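Local atomic coordinates of beta-lactamase-related domain-containing protein (Bacteroides dorei DSM 17855, PDB entry 5TGF), a protein that probably acts as a serine hydrolase of the beta-lactamase family, with a substrate that is not established, and can bind calcium. Residues A[283-286]-A[292-295]; A[93-98]-A[108-113]. All coordinates share one frame; numbering follows the deposited sequence.

Contact 1 of 2, residues A[283-286]-A[292-295]; sequences QISS and AYPW
Ser285 and Trp295 face each other as a non-hydrogen-bonded pair of an antiparallel beta hairpin, CA to CA 4.3 Å, with both side chains on one sheet face. The tight part is backbone: Ile284 O lies 3.2 Å from Trp295 CA, and Pro294 O 3.2 Å from Ser285 CA, CA-H...O contacts in which each CA meets the carbonyl preceding its partner. Pro294 O also accepts a weak, 3.4 Å hydrogen bond from Ser286 N. Proline has no N-H to return it; its CD sits 3.2 Å from Ser286 O. The short strands run 144° apart, short of straight antiparallel.

The side-chain layer is looser, though buried. Tyr293 brings CE1 obliquely to within 3.9 Å of Ser285 CB, its CG opposite the backbone N (chi1 -176°). The Tyr293 ring stands 85° from the Gln283 amide plane, with OH 3.9 Å from Gln283 NE2. Those two atoms share one Glu272 carboxylate oxygen, the hydroxyl also bonding Ser330 OG; the other oxygen takes Ser285 OG, and Gln283 OE1 bonds Asn297.

Helix 328-337 covers Tyr293 and Trp295, Trp62 of helix 60-74 touches Ile284 and Ser286, and strands 270-274 and 302-307 flank the hairpin in the six-stranded sheet.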
ATOM      1  N   GLN A 283      -0.011   6.198 -13.088  1.00 13.63           N
ATOM      2  CA  GLN A 283       0.066   6.687 -11.693  1.00 13.30           C
ATOM      3  C   GLN A 283      -0.441   5.603 -10.749  1.00 14.76           C
ATOM      4  O   GLN A 283      -1.548   5.068 -10.927  1.00 16.37           O
ATOM      5  CB  GLN A 283      -0.711   7.983 -11.510  1.00 13.23           C
ATOM      6  CG  GLN A 283      -0.423   8.658 -10.160  1.00 14.24           C
ATOM      7  CD  GLN A 283      -0.927  10.092 -10.083  1.00 13.66           C
ATOM      8  OE1 GLN A 283      -0.243  11.007 -10.520  1.00 15.77           O
ATOM      9  NE2 GLN A 283      -2.126  10.287  -9.521  1.00 14.58           N
ATOM     10  N   ILE A 284       0.406   5.246  -9.804  1.00 15.09           N
ATOM     11  CA  ILE A 284       0.143   4.204  -8.826  1.00 14.24           C
ATOM     12  C   ILE A 284       0.394   4.786  -7.400  1.00 14.54           C
ATOM     13  O   ILE A 284       1.288   5.623  -7.174  1.00 12.16           O
ATOM     14  CB  ILE A 284       1.099   3.018  -9.086  1.00 18.25           C
ATOM     15  CG1 ILE A 284       0.761   2.339 -10.433  1.00 21.29           C
ATOM     16  CG2 ILE A 284       1.024   1.974  -7.971  1.00 18.63           C
ATOM     17  CD1 ILE A 284       1.948   1.647 -11.028  1.00 30.62           C
ATOM     18  N   SER A 285      -0.417   4.343  -6.441  1.00 12.84           N
ATOM     19  CA  SER A 285      -0.334   4.839  -5.079  1.00 12.70           C
ATOM     20  C   SER A 285      -0.794   3.810  -4.070  1.00 13.09           C
ATOM     21  O   SER A 285      -1.358   2.758  -4.425  1.00 13.29           O
ATOM     22  CB  SER A 285      -1.215   6.069  -4.944  1.00 13.47           C
ATOM     23  OG  SER A 285      -2.566   5.624  -4.870  1.00 15.18           O
ATOM     24  N   SER A 286      -0.539   4.111  -2.790  1.00 14.06           N
ATOM     25  CA  SER A 286      -1.073   3.327  -1.666  1.00 12.56           C
ATOM     26  C   SER A 286      -1.431   4.260  -0.466  1.00 12.39           C
ATOM     27  O   SER A 286      -0.740   4.266   0.556  1.00 13.52           O
ATOM     28  CB  SER A 286      -0.081   2.250  -1.256  1.00 12.65           C
ATOM     29  OG  SER A 286      -0.707   1.224  -0.471  1.00 12.57           O
ATOM     30  N   ALA A 292      -1.041   9.547   4.950  1.00 10.85           N
ATOM     31  CA  ALA A 292       0.150   9.107   4.241  1.00 11.41           C
ATOM     32  C   ALA A 292      -0.209   8.845   2.763  1.00 12.33           C
ATOM     33  O   ALA A 292      -1.202   8.141   2.466  1.00 14.11           O
ATOM     34  CB  ALA A 292       0.721   7.841   4.872  1.00 11.41           C
ATOM     35  N   TYR A 293       0.568   9.411   1.859  1.00 10.01           N
ATOM     36  CA  TYR A 293       0.305   9.299   0.414  1.00 10.69           C
ATOM     37  C   TYR A 293       1.623   9.119  -0.338  1.00 11.81           C
ATOM     38  O   TYR A 293       2.328  10.114  -0.618  1.00 11.49           O
ATOM     39  CB  TYR A 293      -0.388  10.536  -0.089  1.00 11.55           C
ATOM     40  CG  TYR A 293      -0.769  10.440  -1.559  1.00 12.12           C
ATOM     41  CD1 TYR A 293      -1.818   9.616  -1.981  1.00 12.96           C
ATOM     42  CD2 TYR A 293      -0.149  11.227  -2.499  1.00 12.93           C
ATOM     43  CE1 TYR A 293      -2.167   9.537  -3.324  1.00 13.47           C
ATOM     44  CE2 TYR A 293      -0.486  11.162  -3.829  1.00 12.40           C
ATOM     45  CZ  TYR A 293      -1.507  10.320  -4.239  1.00 12.37           C
ATOM     46  OH  TYR A 293      -1.807  10.259  -5.595  1.00 13.40           O
ATOM     47  N   PRO A 294       1.938   7.880  -0.690  1.00 10.83           N
ATOM     48  CA  PRO A 294       3.004   7.594  -1.599  1.00 12.47           C
ATOM     49  C   PRO A 294       2.513   7.421  -3.037  1.00 12.64           C
ATOM     50  O   PRO A 294       1.476   6.790  -3.271  1.00 11.80           O
ATOM     51  CB  PRO A 294       3.549   6.285  -1.048  1.00 12.25           C
ATOM     52  CG  PRO A 294       2.322   5.571  -0.521  1.00 11.86           C
ATOM     53  CD  PRO A 294       1.323   6.638  -0.173  1.00 12.17           C
ATOM     54  N   TRP A 295       3.268   7.920  -4.007  1.00 12.26           N
ATOM     55  CA  TRP A 295       2.891   7.696  -5.392  1.00 12.73           C
ATOM     56  C   TRP A 295       4.053   7.673  -6.351  1.00 12.99           C
ATOM     57  O   TRP A 295       5.137   8.235  -6.073  1.00 13.34           O
ATOM     58  CB  TRP A 295       1.875   8.733  -5.837  1.00 12.61           C
ATOM     59  CG  TRP A 295       2.451  10.039  -6.282  1.00 13.37           C
ATOM     60  CD1 TRP A 295       2.545  10.484  -7.572  1.00 15.12           C
ATOM     61  CD2 TRP A 295       2.902  11.120  -5.454  1.00 13.51           C
ATOM     62  NE1 TRP A 295       3.126  11.738  -7.597  1.00 14.68           N
ATOM     63  CE2 TRP A 295       3.291  12.179  -6.317  1.00 14.89           C
ATOM     64  CE3 TRP A 295       3.006  11.309  -4.065  1.00 15.79           C
ATOM     65  CZ2 TRP A 295       3.831  13.397  -5.839  1.00 14.01           C
ATOM     66  CZ3 TRP A 295       3.542  12.516  -3.583  1.00 14.03           C
ATOM     67  CH2 TRP A 295       3.915  13.556  -4.476  1.00 15.64           C
TER

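Contact 2 of 2, residues A[93-98]-A[108-113]; sequences DAKGGI and SGVRPY
The backbones of two loop segments come nearest at Ile98 and Ser108, CA to CA 6.2 Å, and stand farther apart at Lys95 and Val110, 7.8 Å between CA atoms. Ile98, just after the short 3-10 turn of residues 94-97, points toward the other segment and is the main contributor from its own. CG2 meets Ser108 CB at 3.6 Å, while CD1 lies 3.5 Å from Ser108 O and 3.7 Å from Val110 CG2. This valine methyl sits beside its own backbone N, with CG1 anti to it (chi1 174°), and is the branch that meets Ile98. It also receives the aliphatic part of Lys95, more loosely, with CD at 4.4 Å.

Each segment braces itself. An ST turn, Val110 N to Ser108 OG at 3.1 Å and nearly straight (166°), fixes the Ser108 hydroxyl beside its own chain while its CB faces Ile98. In the other segment, Asp93 OD1 takes Lys95 N on its anti lone pair, an Asx turn, and Lys95 NZ at 2.8 Å on the syn side, 33° out of the carboxylate plane. Lys95 NZ further donates to Leu133 O and Leu135 O, at and beyond the end of helix 125-133. From helix 150-163, Ala151 touches both Ser108 and Val110.

Contact between the segments is thus van der Waals, Ile98 packing on the Ser108 CB and carbonyl as well as on the Val110 methyl. Polar side chains bond mainly within their own segments, while Asp93 and the two leucine carbonyls probably help to stabilise the Lys95 ammonium charge.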
ATOM      1  N   ASP A  93     -12.578 -26.117   2.711  1.00 24.86           N
ATOM      2  CA  ASP A  93     -13.214 -24.811   2.816  1.00 26.60           C
ATOM      3  C   ASP A  93     -13.193 -24.201   1.413  1.00 25.51           C
ATOM      4  O   ASP A  93     -12.249 -24.395   0.646  1.00 25.58           O
ATOM      5  CB  ASP A  93     -12.411 -23.965   3.825  1.00 27.90           C
ATOM      6  CG  ASP A  93     -13.177 -22.755   4.341  1.00 34.24           C
ATOM      7  OD1 ASP A  93     -13.210 -21.726   3.623  1.00 32.17           O
ATOM      8  OD2 ASP A  93     -13.735 -22.826   5.459  1.00 33.09           O
ATOM      9  N   ALA A  94     -14.255 -23.513   1.036  1.00 27.88           N
ATOM     10  CA  ALA A  94     -14.263 -22.800  -0.246  1.00 29.14           C
ATOM     11  C   ALA A  94     -13.133 -21.760  -0.374  1.00 27.66           C
ATOM     12  O   ALA A  94     -12.708 -21.443  -1.481  1.00 24.69           O
ATOM     13  CB  ALA A  94     -15.613 -22.133  -0.453  1.00 33.96           C
ATOM     14  N   LYS A  95     -12.656 -21.233   0.755  1.00 26.55           N
ATOM     15  CA  LYS A  95     -11.556 -20.276   0.748  1.00 23.03           C
ATOM     16  C   LYS A  95     -10.246 -20.890   0.288  1.00 23.90           C
ATOM     17  O   LYS A  95      -9.327 -20.151  -0.049  1.00 23.08           O
ATOM     18  CB  LYS A  95     -11.324 -19.685   2.146  1.00 23.83           C
ATOM     19  CG  LYS A  95     -12.471 -18.816   2.637  1.00 25.06           C
ATOM     20  CD  LYS A  95     -12.120 -18.045   3.899  1.00 23.72           C
ATOM     21  CE  LYS A  95     -11.950 -18.959   5.108  1.00 26.44           C
ATOM     22  NZ  LYS A  95     -13.191 -19.678   5.524  1.00 28.06           N
ATOM     23  N   GLY A  96     -10.103 -22.215   0.390  1.00 22.30           N
ATOM     24  CA  GLY A  96      -8.852 -22.869   0.004  1.00 21.02           C
ATOM     25  C   GLY A  96      -8.465 -22.617  -1.447  1.00 19.65           C
ATOM     26  O   GLY A  96      -7.283 -22.687  -1.801  1.00 19.94           O
ATOM     27  N   GLY A  97      -9.464 -22.347  -2.286  1.00 17.09           N
ATOM     28  CA  GLY A  97      -9.227 -22.142  -3.713  1.00 19.54           C
ATOM     29  C   GLY A  97      -8.931 -20.715  -4.139  1.00 20.11           C
ATOM     30  O   GLY A  97      -8.655 -20.458  -5.326  1.00 21.45           O
ATOM     31  N   ILE A  98      -8.984 -19.786  -3.184  1.00 18.33           N
ATOM     32  CA  ILE A  98      -8.620 -18.394  -3.451  1.00 17.05           C
ATOM     33  C   ILE A  98      -7.160 -18.313  -3.906  1.00 16.17           C
ATOM     34  O   ILE A  98      -6.290 -18.998  -3.353  1.00 15.63           O
ATOM     35  CB  ILE A  98      -8.861 -17.512  -2.208  1.00 16.87           C
ATOM     36  CG1 ILE A  98     -10.352 -17.488  -1.848  1.00 16.92           C
ATOM     37  CG2 ILE A  98      -8.388 -16.076  -2.465  1.00 17.01           C
ATOM     38  CD1 ILE A  98     -10.752 -16.848  -0.529  1.00 18.13           C
ATOM     39  N   SER A 108     -10.842 -11.331  -3.251  1.00 15.64           N
ATOM     40  CA  SER A 108     -10.912 -12.692  -2.712  1.00 15.51           C
ATOM     41  C   SER A 108     -12.298 -13.103  -2.203  1.00 16.14           C
ATOM     42  O   SER A 108     -12.600 -14.308  -2.153  1.00 16.68           O
ATOM     43  CB  SER A 108      -9.905 -12.874  -1.591  1.00 15.92           C
ATOM     44  OG  SER A 108     -10.254 -12.136  -0.430  1.00 15.08           O
ATOM     45  N   GLY A 109     -13.084 -12.119  -1.758  1.00 14.04           N
ATOM     46  CA  GLY A 109     -14.318 -12.352  -1.011  1.00 16.12           C
ATOM     47  C   GLY A 109     -14.167 -12.706   0.446  1.00 17.45           C
ATOM     48  O   GLY A 109     -15.160 -13.043   1.106  1.00 19.69           O
ATOM     49  N   VAL A 110     -12.944 -12.633   0.974  1.00 16.10           N
ATOM     50  CA  VAL A 110     -12.734 -12.779   2.406  1.00 15.23           C
ATOM     51  C   VAL A 110     -13.327 -11.549   3.125  1.00 16.36           C
ATOM     52  O   VAL A 110     -13.291 -10.432   2.612  1.00 15.71           O
ATOM     53  CB  VAL A 110     -11.249 -12.963   2.732  1.00 14.38           C
ATOM     54  CG1 VAL A 110     -11.000 -12.963   4.241  1.00 16.32           C
ATOM     55  CG2 VAL A 110     -10.745 -14.248   2.103  1.00 14.79           C
ATOM     56  N   ARG A 111     -13.915 -11.768   4.294  1.00 16.76           N
ATOM     57  CA  ARG A 111     -14.518 -10.653   5.035  1.00 16.87           C
ATOM     58  C   ARG A 111     -13.441  -9.540   5.228  1.00 15.26           C
ATOM     59  O   ARG A 111     -12.295  -9.879   5.517  1.00 14.40           O
ATOM     60  CB  ARG A 111     -14.981 -11.177   6.387  1.00 17.27           C
ATOM     61  CG  ARG A 111     -15.933 -10.270   7.113  1.00 18.09           C
ATOM     62  CD  ARG A 111     -16.134 -10.747   8.541  1.00 20.54           C
ATOM     63  NE  ARG A 111     -16.780  -9.689   9.295  1.00 24.01           N
ATOM     64  CZ  ARG A 111     -18.084  -9.602   9.498  1.00 26.20           C
ATOM     65  NH1 ARG A 111     -18.876 -10.578   9.095  1.00 28.27           N
ATOM     66  NH2 ARG A 111     -18.590  -8.551  10.134  1.00 28.65           N
ATOM     67  N   PRO A 112     -13.799  -8.253   5.080  1.00 15.99           N
ATOM     68  CA  PRO A 112     -12.794  -7.201   5.253  1.00 15.64           C
ATOM     69  C   PRO A 112     -12.062  -7.156   6.600  1.00 17.29           C
ATOM     70  O   PRO A 112     -10.842  -6.988   6.616  1.00 17.00           O
ATOM     71  CB  PRO A 112     -13.593  -5.912   5.055  1.00 17.31           C
ATOM     72  CG  PRO A 112     -14.706  -6.310   4.111  1.00 17.36           C
ATOM     73  CD  PRO A 112     -15.070  -7.699   4.584  1.00 16.97           C
ATOM     74  N   TYR A 113     -12.816  -7.197   7.692  1.00 15.12           N
ATOM     75  CA  TYR A 113     -12.269  -7.110   9.057  1.00 14.70           C
ATOM     76  C   TYR A 113     -12.997  -8.092   9.973  1.00 15.47           C
ATOM     77  O   TYR A 113     -14.066  -8.611   9.615  1.00 16.41           O
ATOM     78  CB  TYR A 113     -12.363  -5.672   9.587  1.00 14.12           C
ATOM     79  CG  TYR A 113     -11.605  -4.718   8.703  1.00 15.18           C
ATOM     80  CD1 TYR A 113     -10.193  -4.674   8.734  1.00 17.90           C
ATOM     81  CD2 TYR A 113     -12.260  -3.980   7.734  1.00 15.50           C
ATOM     82  CE1 TYR A 113      -9.491  -3.858   7.872  1.00 16.93           C
ATOM     83  CE2 TYR A 113     -11.564  -3.190   6.839  1.00 16.10           C
ATOM     84  CZ  TYR A 113     -10.173  -3.132   6.900  1.00 16.52           C
ATOM     85  OH  TYR A 113      -9.472  -2.359   5.985  1.00 15.62           O
TER

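In the fold
Two ways of joining chain segments are contrasted here: contact 1 pairs neighbouring strands through the backbone, whereas contact 2 brings two loops together through methyl groups. Their centres are about 26 Å apart and their nearest atoms about 11 Å, so they do not touch. Contact 1 borders the probable active site. Ser286 bonds Ser58 O and touches Lys61, residues of a likely SxxK motif at the start of helix 60-74, as in serine beta-lactamases. Contact 2 lies farther out, among the helices, with the Ile98 side chain about 12 Å from that of Leu77, a residue of a calcium site seen for this protein, with no calcium modelled on this chain.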